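Tetraacyldisaccharide 4'-kinase (Aquifex aeolicus, PDB 4EHX) transfers the gamma-phosphate of ATP to the 4'-position of a tetraacyldisaccharide 1-phosphate, the step of lipid A biosynthesis that yields lipid IVA. Local coordinates at residues 36-41 / 133-138; 202-207 / 298-303; 228-233 / 252-257. One frame throughout, in Å; residues are numbered along the deposited sequence.

Contact 1: 36-41 / 133-138; sequences VPVISV and EVFILD
L137 packs against V38 and S40 of the neighbouring parallel strand. Its CB sits beside S40 OG, 3.9 Å away, and CG, set anti to the carbonyl carbon (chi1 -45°), comes within 3.8 Å of V38 CG1. There the chain forks: CD1 lies against S40 CB at 3.8 Å, while CD2 reaches V38 CG1 at 3.7 Å. Cut back to an alanine, this position would probably leave V38 CG1 without its neighbour and open a gap beside S40. Four backbone bonds tie the strands together, F135 N to P37 O, I39 N to F135 O, L137 N to I39 O and V41 N to L137 O, all nearly straight. This pairing belongs to the parallel core sheet of a P-loop kinase, in which strand 38-43 runs into the loop predicted to bind ATP; V41 touches K51. At the start of the contact V36 CG2 presses obliquely on the ring of F135, 3.3 Å from CE2, with L127 of helix 119-130 touching both residues. Across the sheet from L137, V41 CG2 and I136 CG2 lie side by side, pointing the same way. D138 OD2 is hydrogen-bonded to S71 OG.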
loop_
_atom_site.group_PDB
_atom_site.type_symbol
_atom_site.label_atom_id
_atom_site.label_comp_id
_atom_site.label_asym_id
_atom_site.label_seq_id
_atom_site.Cartn_x
_atom_site.Cartn_y
_atom_site.Cartn_z
ATOM N N VAL A 36 -11.425 -19.568 1.526
ATOM C CA VAL A 36 -12.005 -18.496 2.332
ATOM C C VAL A 36 -12.088 -17.251 1.452
ATOM O O VAL A 36 -11.473 -17.213 0.403
ATOM C CB VAL A 36 -11.176 -18.188 3.617
ATOM C CG1 VAL A 36 -11.128 -19.400 4.536
ATOM C CG2 VAL A 36 -9.756 -17.717 3.265
ATOM N N PRO A 37 -12.838 -16.232 1.887
ATOM C CA PRO A 37 -12.966 -14.994 1.108
ATOM C C PRO A 37 -11.638 -14.255 0.879
ATOM O O PRO A 37 -10.736 -14.251 1.737
ATOM C CB PRO A 37 -13.925 -14.143 1.949
ATOM C CG PRO A 37 -14.712 -15.145 2.752
ATOM C CD PRO A 37 -13.714 -16.228 3.076
ATOM N N VAL A 38 -11.526 -13.686 -0.323
ATOM C CA VAL A 38 -10.363 -12.938 -0.755
ATOM C C VAL A 38 -10.822 -11.576 -1.265
ATOM O O VAL A 38 -11.666 -11.474 -2.166
ATOM C CB VAL A 38 -9.612 -13.672 -1.892
ATOM C CG1 VAL A 38 -8.449 -12.819 -2.394
ATOM C CG2 VAL A 38 -9.118 -15.037 -1.388
ATOM N N ILE A 39 -10.275 -10.529 -0.665
ATOM C CA ILE A 39 -10.526 -9.177 -1.113
ATOM C C ILE A 39 -9.218 -8.673 -1.697
ATOM O O ILE A 39 -8.185 -8.777 -1.059
ATOM C CB ILE A 39 -10.900 -8.276 0.061
ATOM C CG1 ILE A 39 -12.142 -8.824 0.783
ATOM C CG2 ILE A 39 -11.125 -6.825 -0.424
ATOM C CD1 ILE A 39 -12.379 -8.184 2.176
ATOM N N SER A 40 -9.248 -8.126 -2.907
ATOM C CA SER A 40 -8.033 -7.573 -3.475
ATOM C C SER A 40 -8.068 -6.056 -3.399
ATOM O O SER A 40 -9.096 -5.436 -3.656
ATOM C CB SER A 40 -7.850 -8.018 -4.934
ATOM O OG SER A 40 -6.663 -7.459 -5.470
ATOM N N VAL A 41 -6.935 -5.470 -3.028
ATOM C CA VAL A 41 -6.737 -4.035 -3.119
ATOM C C VAL A 41 -5.662 -3.806 -4.156
ATOM O O VAL A 41 -4.592 -4.431 -4.121
ATOM C CB VAL A 41 -6.324 -3.410 -1.750
ATOM C CG1 VAL A 41 -6.070 -1.890 -1.919
ATOM C CG2 VAL A 41 -7.418 -3.678 -0.720
ATOM N N GLU A 133 -9.543 -16.118 8.485
ATOM C CA GLU A 133 -10.917 -16.136 8.001
ATOM C C GLU A 133 -11.094 -15.358 6.700
ATOM O O GLU A 133 -12.082 -15.535 6.007
ATOM C CB GLU A 133 -11.839 -15.566 9.068
ATOM C CG GLU A 133 -11.933 -16.487 10.258
ATOM C CD GLU A 133 -12.650 -15.856 11.428
ATOM O OE1 GLU A 133 -12.253 -14.754 11.847
ATOM O OE2 GLU A 133 -13.615 -16.468 11.915
ATOM N N VAL A 134 -10.151 -14.473 6.391
ATOM C CA VAL A 134 -10.242 -13.669 5.168
ATOM C C VAL A 134 -8.849 -13.231 4.749
ATOM O O VAL A 134 -7.986 -12.994 5.604
ATOM C CB VAL A 134 -11.170 -12.431 5.365
ATOM C CG1 VAL A 134 -10.679 -11.552 6.549
ATOM C CG2 VAL A 134 -11.284 -11.616 4.068
ATOM N N PHE A 135 -8.607 -13.160 3.439
ATOM C CA PHE A 135 -7.356 -12.635 2.913
ATOM C C PHE A 135 -7.549 -11.285 2.252
ATOM O O PHE A 135 -8.568 -11.032 1.610
ATOM C CB PHE A 135 -6.770 -13.563 1.850
ATOM C CG PHE A 135 -6.291 -14.855 2.390
ATOM C CD1 PHE A 135 -5.112 -14.913 3.120
ATOM C CD2 PHE A 135 -7.002 -16.026 2.149
ATOM C CE1 PHE A 135 -4.644 -16.130 3.619
ATOM C CE2 PHE A 135 -6.546 -17.243 2.642
ATOM C CZ PHE A 135 -5.360 -17.291 3.376
ATOM N N ILE A 136 -6.557 -10.415 2.412
ATOM C CA ILE A 136 -6.528 -9.180 1.644
ATOM C C ILE A 136 -5.279 -9.249 0.767
ATOM O O ILE A 136 -4.175 -9.486 1.268
ATOM C CB ILE A 136 -6.428 -7.936 2.558
ATOM C CG1 ILE A 136 -7.694 -7.773 3.422
ATOM C CG2 ILE A 136 -6.167 -6.680 1.734
ATOM C CD1 ILE A 136 -7.483 -6.788 4.591
ATOM N N LEU A 137 -5.443 -9.050 -0.535
ATOM C CA LEU A 137 -4.266 -8.976 -1.385
ATOM C C LEU A 137 -3.858 -7.516 -1.373
ATOM O O LEU A 137 -4.642 -6.629 -1.742
ATOM C CB LEU A 137 -4.578 -9.389 -2.835
ATOM C CG LEU A 137 -5.421 -10.650 -3.059
ATOM C CD1 LEU A 137 -5.461 -11.000 -4.570
ATOM C CD2 LEU A 137 -4.853 -11.832 -2.269
ATOM N N ASP A 138 -2.646 -7.235 -0.929
ATOM C CA ASP A 138 -2.191 -5.876 -1.097
ATOM C C ASP A 138 -1.556 -5.854 -2.494
ATOM O O ASP A 138 -0.693 -6.667 -2.836
ATOM C CB ASP A 138 -1.280 -5.395 0.039
ATOM C CG ASP A 138 0.092 -5.984 -0.029
ATOM O OD1 ASP A 138 0.236 -7.008 -0.710
ATOM O OD2 ASP A 138 1.023 -5.439 0.608
#

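Contact 2: 202-207 / 298-303; sequences FKMFRE and VKLERE
F202 meets the turn that ends the partner strand. Its CB rests on L300 CG, the ring edge receives E301 O in its plane, 3.4 Å from CD2, and NH1 of R302 stands over one face, 3.8 Å from CE2, with the guanidinium and ring planes 33° apart. That turn, type II from L300 to E303, brings R302 to the N-cap of helix 303-312, whose L306 also touches F202. K203 accepts the E301 N-H at its backbone O (3.0 Å), and its extended side chain runs alongside E301, CD 3.6 Å from OE1. The ammonium goes on to a salt bridge with E194. One water joins K203 N to E301 OE1; a second links that oxygen, weakly, to K203 NZ. M204 points to the other face: with CG anti to the backbone N (chi1 173°), CB touches L300 CD1 and CG reaches V298 CG1 at 3.9 Å. F205 forms the hydrogen-bonded pair with K299, its N giving to K299 O (2.9 Å) and its O accepting from K299 N (2.8 Å). Its CE1 comes obliquely within 3.6 Å of E301 OE2. R206 lays CG against V298 CG2, and E207 crosses K299 at about a right angle. On one face, then, M204, V298 and L300 pack on helix 51-61, and R206 adds a polar tie to S53, placing the pair beside G50 of the predicted ATP site. On the other, charged chains flank the F205 ring, and K203 and E301, their charged atoms apart, probably attract only loosely.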
loop_
_atom_site.group_PDB
_atom_site.type_symbol
_atom_site.label_atom_id
_atom_site.label_comp_id
_atom_site.label_asym_id
_atom_site.label_seq_id
_atom_site.Cartn_x
_atom_site.Cartn_y
_atom_site.Cartn_z
ATOM N N PHE A 202 -16.433 4.922 -4.108
ATOM C CA PHE A 202 -16.197 5.508 -2.787
ATOM C C PHE A 202 -15.044 6.498 -2.803
ATOM O O PHE A 202 -13.903 6.131 -3.077
ATOM C CB PHE A 202 -15.841 4.404 -1.791
ATOM C CG PHE A 202 -16.842 3.296 -1.752
ATOM C CD1 PHE A 202 -16.731 2.224 -2.624
ATOM C CD2 PHE A 202 -17.920 3.350 -0.879
ATOM C CE1 PHE A 202 -17.667 1.203 -2.603
ATOM C CE2 PHE A 202 -18.862 2.339 -0.857
ATOM C CZ PHE A 202 -18.733 1.265 -1.722
ATOM N N LYS A 203 -15.333 7.747 -2.483
ATOM C CA LYS A 203 -14.286 8.753 -2.425
ATOM C C LYS A 203 -13.466 8.578 -1.165
ATOM O O LYS A 203 -14.013 8.367 -0.077
ATOM C CB LYS A 203 -14.902 10.149 -2.433
ATOM C CG LYS A 203 -15.466 10.578 -3.781
ATOM C CD LYS A 203 -16.028 11.989 -3.633
ATOM C CE LYS A 203 -16.417 12.607 -4.954
ATOM N NZ LYS A 203 -16.844 14.012 -4.690
ATOM N N MET A 204 -12.153 8.696 -1.308
ATOM C CA MET A 204 -11.252 8.499 -0.181
ATOM C C MET A 204 -10.434 9.747 0.087
ATOM O O MET A 204 -9.799 10.289 -0.820
ATOM C CB MET A 204 -10.311 7.328 -0.470
ATOM C CG MET A 204 -9.221 7.151 0.583
ATOM S SD MET A 204 -8.210 5.679 0.248
ATOM C CE MET A 204 -6.567 6.404 0.241
ATOM N N PHE A 205 -10.468 10.191 1.338
ATOM C CA PHE A 205 -9.728 11.368 1.789
ATOM C C PHE A 205 -8.739 10.845 2.804
ATOM O O PHE A 205 -9.033 9.881 3.500
ATOM C CB PHE A 205 -10.664 12.375 2.478
ATOM C CG PHE A 205 -11.674 13.017 1.554
ATOM C CD1 PHE A 205 -12.799 12.320 1.140
ATOM C CD2 PHE A 205 -11.511 14.328 1.131
ATOM C CE1 PHE A 205 -13.738 12.916 0.297
ATOM C CE2 PHE A 205 -12.448 14.932 0.296
ATOM C CZ PHE A 205 -13.557 14.224 -0.126
ATOM N N ARG A 206 -7.561 11.454 2.882
ATOM C CA ARG A 206 -6.644 11.128 3.964
ATOM C C ARG A 206 -6.360 12.388 4.733
ATOM O O ARG A 206 -6.050 13.420 4.148
ATOM C CB ARG A 206 -5.345 10.501 3.435
ATOM C CG ARG A 206 -5.515 9.048 3.033
ATOM C CD ARG A 206 -4.181 8.359 2.821
ATOM N NE ARG A 206 -3.442 8.931 1.709
ATOM C CZ ARG A 206 -2.261 8.488 1.292
ATOM N NH1 ARG A 206 -1.681 7.463 1.898
ATOM N NH2 ARG A 206 -1.659 9.075 0.268
ATOM N N GLU A 207 -6.494 12.305 6.046
ATOM C CA GLU A 207 -6.362 13.463 6.899
ATOM C C GLU A 207 -5.387 13.183 8.045
ATOM O O GLU A 207 -5.362 12.083 8.596
ATOM C CB GLU A 207 -7.750 13.889 7.406
ATOM C CG GLU A 207 -8.665 14.326 6.247
ATOM C CD GLU A 207 -10.118 14.572 6.640
ATOM O OE1 GLU A 207 -10.457 14.526 7.844
ATOM O OE2 GLU A 207 -10.926 14.817 5.718
ATOM N N VAL A 298 -7.691 7.247 6.895
ATOM C CA VAL A 298 -8.566 7.272 5.734
ATOM C C VAL A 298 -9.960 7.663 6.175
ATOM O O VAL A 298 -10.476 7.161 7.172
ATOM C CB VAL A 298 -8.650 5.892 5.024
ATOM C CG1 VAL A 298 -9.919 5.806 4.170
ATOM C CG2 VAL A 298 -7.404 5.639 4.185
ATOM N N LYS A 299 -10.567 8.571 5.429
ATOM C CA LYS A 299 -11.966 8.886 5.617
ATOM C C LYS A 299 -12.627 8.530 4.304
ATOM O O LYS A 299 -12.282 9.096 3.266
ATOM C CB LYS A 299 -12.152 10.374 5.886
ATOM C CG LYS A 299 -11.269 10.915 7.009
ATOM C CD LYS A 299 -11.737 10.405 8.352
ATOM C CE LYS A 299 -10.956 11.078 9.499
ATOM N NZ LYS A 299 -11.384 10.549 10.821
ATOM N N LEU A 300 -13.570 7.603 4.351
ATOM C CA LEU A 300 -14.207 7.118 3.128
ATOM C C LEU A 300 -15.682 7.482 3.084
ATOM O O LEU A 300 -16.413 7.191 4.019
ATOM C CB LEU A 300 -14.082 5.598 3.063
ATOM C CG LEU A 300 -14.311 4.957 1.688
ATOM C CD1 LEU A 300 -13.075 5.143 0.849
ATOM C CD2 LEU A 300 -14.609 3.478 1.832
ATOM N N GLU A 301 -16.134 8.081 1.987
ATOM C CA GLU A 301 -17.555 8.365 1.823
ATOM C C GLU A 301 -18.372 7.076 1.641
ATOM O O GLU A 301 -17.894 6.117 1.037
ATOM C CB GLU A 301 -17.787 9.304 0.636
ATOM C CG GLU A 301 -17.245 10.698 0.838
ATOM C CD GLU A 301 -17.741 11.672 -0.218
ATOM O OE1 GLU A 301 -18.525 11.256 -1.100
ATOM O OE2 GLU A 301 -17.346 12.855 -0.162
ATOM N N ARG A 302 -19.591 7.061 2.175
ATOM C CA ARG A 302 -20.519 5.922 2.019
ATOM C C ARG A 302 -19.918 4.645 2.587
ATOM O O ARG A 302 -20.103 3.561 2.048
ATOM C CB ARG A 302 -20.878 5.700 0.548
ATOM C CG ARG A 302 -21.303 6.950 -0.201
ATOM C CD ARG A 302 -21.337 6.705 -1.712
ATOM N NE ARG A 302 -22.500 5.922 -2.129
ATOM C CZ ARG A 302 -22.438 4.755 -2.766
ATOM N NH1 ARG A 302 -21.263 4.217 -3.070
ATOM N NH2 ARG A 302 -23.555 4.124 -3.102
ATOM N N GLU A 303 -19.159 4.792 3.667
ATOM C CA GLU A 303 -18.483 3.667 4.300
ATOM C C GLU A 303 -19.410 2.464 4.576
ATOM O O GLU A 303 -19.024 1.298 4.388
ATOM C CB GLU A 303 -17.823 4.184 5.578
ATOM C CG GLU A 303 -17.508 3.177 6.623
ATOM C CD GLU A 303 -16.691 3.818 7.716
ATOM O OE1 GLU A 303 -15.471 3.984 7.511
ATOM O OE2 GLU A 303 -17.275 4.191 8.751
HETATM O O HOH W 1 -18.148 8.469 -2.684
HETATM O O HOH W 2 -19.443 12.395 -3.751
#

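Contact 3: 228-233 / 252-257; sequences EVIAFS and VKEFMS
A231 O is gripped by two groups of the partner strand. M256 N gives it a hydrogen bond of 2.9 Å, bent to 145° at the hydrogen, and F255 CA approaches it at 3.2 Å as a CA-H...O contact. The ring of F255 merely packs against the same oxygen, which stands 3.8 Å above the ring plane and offset toward the rim. F255 is brought there by a first torsion that sets CG opposite the backbone N (chi1 -160°), which swings the ring back toward the other strand; CD2 then meets A231 CB at 3.7 Å and CZ lies near S233 CB. L245 and R242 of helix 237-248 reach A231 and F255 respectively, as expected of a beta-alpha-beta crossover in which that helix links these two parallel strands and lies on this face. Further along, M256 O receives S233 N at 3.1 Å and also faces F232 CA. On the opposite side of the sheet F232 CB packs on M256 CB, while its ring, with CG wedged between the backbone N and the carbonyl carbon (chi1 68°), leads off to meet F267. M256 bends at its end to lay SD against I230 CG2, 4.0 Å away. At the start of the pair V229 O takes the K253 N-H, and V229 CG2 meets V252 CG2. K253 CB lies 3.5 Å from E228 OE1, with the two side chains crossing at about a right angle, but its ammonium pairs with E273 instead. The strands are therefore held by backbone bonds and apolar side chains, and the charges at the exposed end probably add only a diffuse attraction between E228 and K253.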
loop_
_atom_site.group_PDB
_atom_site.type_symbol
_atom_site.label_atom_id
_atom_site.label_comp_id
_atom_site.label_asym_id
_atom_site.label_seq_id
_atom_site.Cartn_x
_atom_site.Cartn_y
_atom_site.Cartn_z
ATOM N N GLU A 228 10.967 22.592 17.492
ATOM C CA GLU A 228 11.343 22.488 16.084
ATOM C C GLU A 228 11.918 21.090 15.872
ATOM O O GLU A 228 12.532 20.526 16.776
ATOM C CB GLU A 228 12.382 23.544 15.708
ATOM C CG GLU A 228 11.878 24.978 15.790
ATOM C CD GLU A 228 12.936 26.001 15.403
ATOM O OE1 GLU A 228 14.142 25.676 15.463
ATOM O OE2 GLU A 228 12.559 27.133 15.038
ATOM N N VAL A 229 11.715 20.521 14.691
ATOM C CA VAL A 229 12.180 19.162 14.449
ATOM C C VAL A 229 13.257 19.113 13.382
ATOM O O VAL A 229 13.420 20.045 12.594
ATOM C CB VAL A 229 11.032 18.244 14.013
ATOM C CG1 VAL A 229 9.933 18.235 15.061
ATOM C CG2 VAL A 229 10.498 18.689 12.660
ATOM N N ILE A 230 13.994 18.011 13.366
ATOM C CA ILE A 230 14.901 17.708 12.275
ATOM C C ILE A 230 14.226 16.631 11.434
ATOM O O ILE A 230 13.896 15.563 11.940
ATOM C CB ILE A 230 16.245 17.184 12.802
ATOM C CG1 ILE A 230 16.941 18.264 13.637
ATOM C CG2 ILE A 230 17.129 16.750 11.652
ATOM C CD1 ILE A 230 18.097 17.750 14.464
ATOM N N ALA A 231 13.995 16.919 10.162
ATOM C CA ALA A 231 13.330 15.962 9.287
ATOM C C ALA A 231 14.309 15.365 8.288
ATOM O O ALA A 231 15.302 16.000 7.909
ATOM C CB ALA A 231 12.164 16.618 8.562
ATOM N N PHE A 232 14.022 14.140 7.859
ATOM C CA PHE A 232 14.869 13.458 6.896
ATOM C C PHE A 232 14.125 12.366 6.133
ATOM O O PHE A 232 13.122 11.822 6.602
ATOM C CB PHE A 232 16.145 12.921 7.554
ATOM C CG PHE A 232 15.916 11.793 8.528
ATOM C CD1 PHE A 232 15.854 10.478 8.085
ATOM C CD2 PHE A 232 15.802 12.045 9.887
ATOM C CE1 PHE A 232 15.658 9.438 8.972
ATOM C CE2 PHE A 232 15.606 11.005 10.788
ATOM C CZ PHE A 232 15.538 9.703 10.330
ATOM N N SER A 233 14.616 12.065 4.940
ATOM C CA SER A 233 13.952 11.113 4.069
ATOM C C SER A 233 14.980 10.266 3.342
ATOM O O SER A 233 16.019 10.767 2.906
ATOM C CB SER A 233 13.059 11.840 3.063
ATOM O OG SER A 233 12.255 10.915 2.355
ATOM N N VAL A 252 10.323 22.959 10.835
ATOM C CA VAL A 252 11.491 22.131 10.565
ATOM C C VAL A 252 12.756 22.981 10.536
ATOM O O VAL A 252 12.948 23.791 9.626
ATOM C CB VAL A 252 11.347 21.386 9.216
ATOM C CG1 VAL A 252 12.610 20.597 8.896
ATOM C CG2 VAL A 252 10.117 20.474 9.232
ATOM N N LYS A 253 13.615 22.788 11.534
ATOM C CA LYS A 253 14.845 23.562 11.659
ATOM C C LYS A 253 15.896 23.076 10.669
ATOM O O LYS A 253 16.895 23.753 10.427
ATOM C CB LYS A 253 15.403 23.454 13.080
ATOM C CG LYS A 253 16.101 22.126 13.351
ATOM C CD LYS A 253 16.858 22.126 14.671
ATOM C CE LYS A 253 15.913 22.178 15.859
ATOM N NZ LYS A 253 16.620 21.904 17.142
ATOM N N GLU A 254 15.667 21.901 10.091
ATOM C CA GLU A 254 16.680 21.271 9.252
ATOM C C GLU A 254 16.045 20.124 8.469
ATOM O O GLU A 254 15.107 19.483 8.946
ATOM C CB GLU A 254 17.874 20.879 10.119
ATOM C CG GLU A 254 18.978 20.142 9.393
ATOM C CD GLU A 254 20.099 19.747 10.335
ATOM O OE1 GLU A 254 21.060 19.089 9.883
ATOM O OE2 GLU A 254 20.013 20.099 11.533
ATOM N N PHE A 255 16.560 19.871 7.268
ATOM C CA PHE A 255 16.097 18.747 6.457
ATOM C C PHE A 255 17.343 18.048 5.925
ATOM O O PHE A 255 18.317 18.702 5.549
ATOM C CB PHE A 255 15.174 19.132 5.293
ATOM C CG PHE A 255 14.344 17.984 4.769
ATOM C CD1 PHE A 255 14.876 17.075 3.866
ATOM C CD2 PHE A 255 13.028 17.816 5.183
ATOM C CE1 PHE A 255 14.111 16.015 3.386
ATOM C CE2 PHE A 255 12.258 16.760 4.707
ATOM C CZ PHE A 255 12.801 15.860 3.807
ATOM N N MET A 256 17.308 16.721 5.905
ATOM C CA MET A 256 18.408 15.923 5.378
ATOM C C MET A 256 17.871 14.906 4.370
ATOM O O MET A 256 16.897 14.205 4.650
ATOM C CB MET A 256 19.131 15.196 6.518
ATOM C CG MET A 256 19.444 16.076 7.733
ATOM S SD MET A 256 19.883 15.142 9.220
ATOM C CE MET A 256 21.329 14.251 8.661
ATOM N N SER A 257 18.499 14.837 3.198
ATOM C CA SER A 257 18.153 13.828 2.197
ATOM C C SER A 257 19.225 12.742 2.106
ATOM O O SER A 257 20.410 13.038 1.962
ATOM C CB SER A 257 17.945 14.473 0.825
ATOM O OG SER A 257 16.689 15.128 0.750
#

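How the contacts relate
The three contacts differ in depth. Contact 1 is the buried one, a parallel pair of the P-loop sheet with mostly apolar side chains; contact 2 lies at the surface, and contact 3 is partly buried and farthest from the chain's centre. Contacts 1 and 2 share helix 51-61, which packs on V41 in one and on M204 and V298 in the other. Contact 3 falls, in sequence, between the two strands of contact 2, yet their centres lie about 30 Å apart. Contacts 1 and 3 are both parallel, whereas contact 2 is antiparallel and alone here has bridging water. Unlike contact 1, contacts 2 and 3 carry lysines, K203 and K253, whose salt-bridge partners, E194 and E273, lie outside.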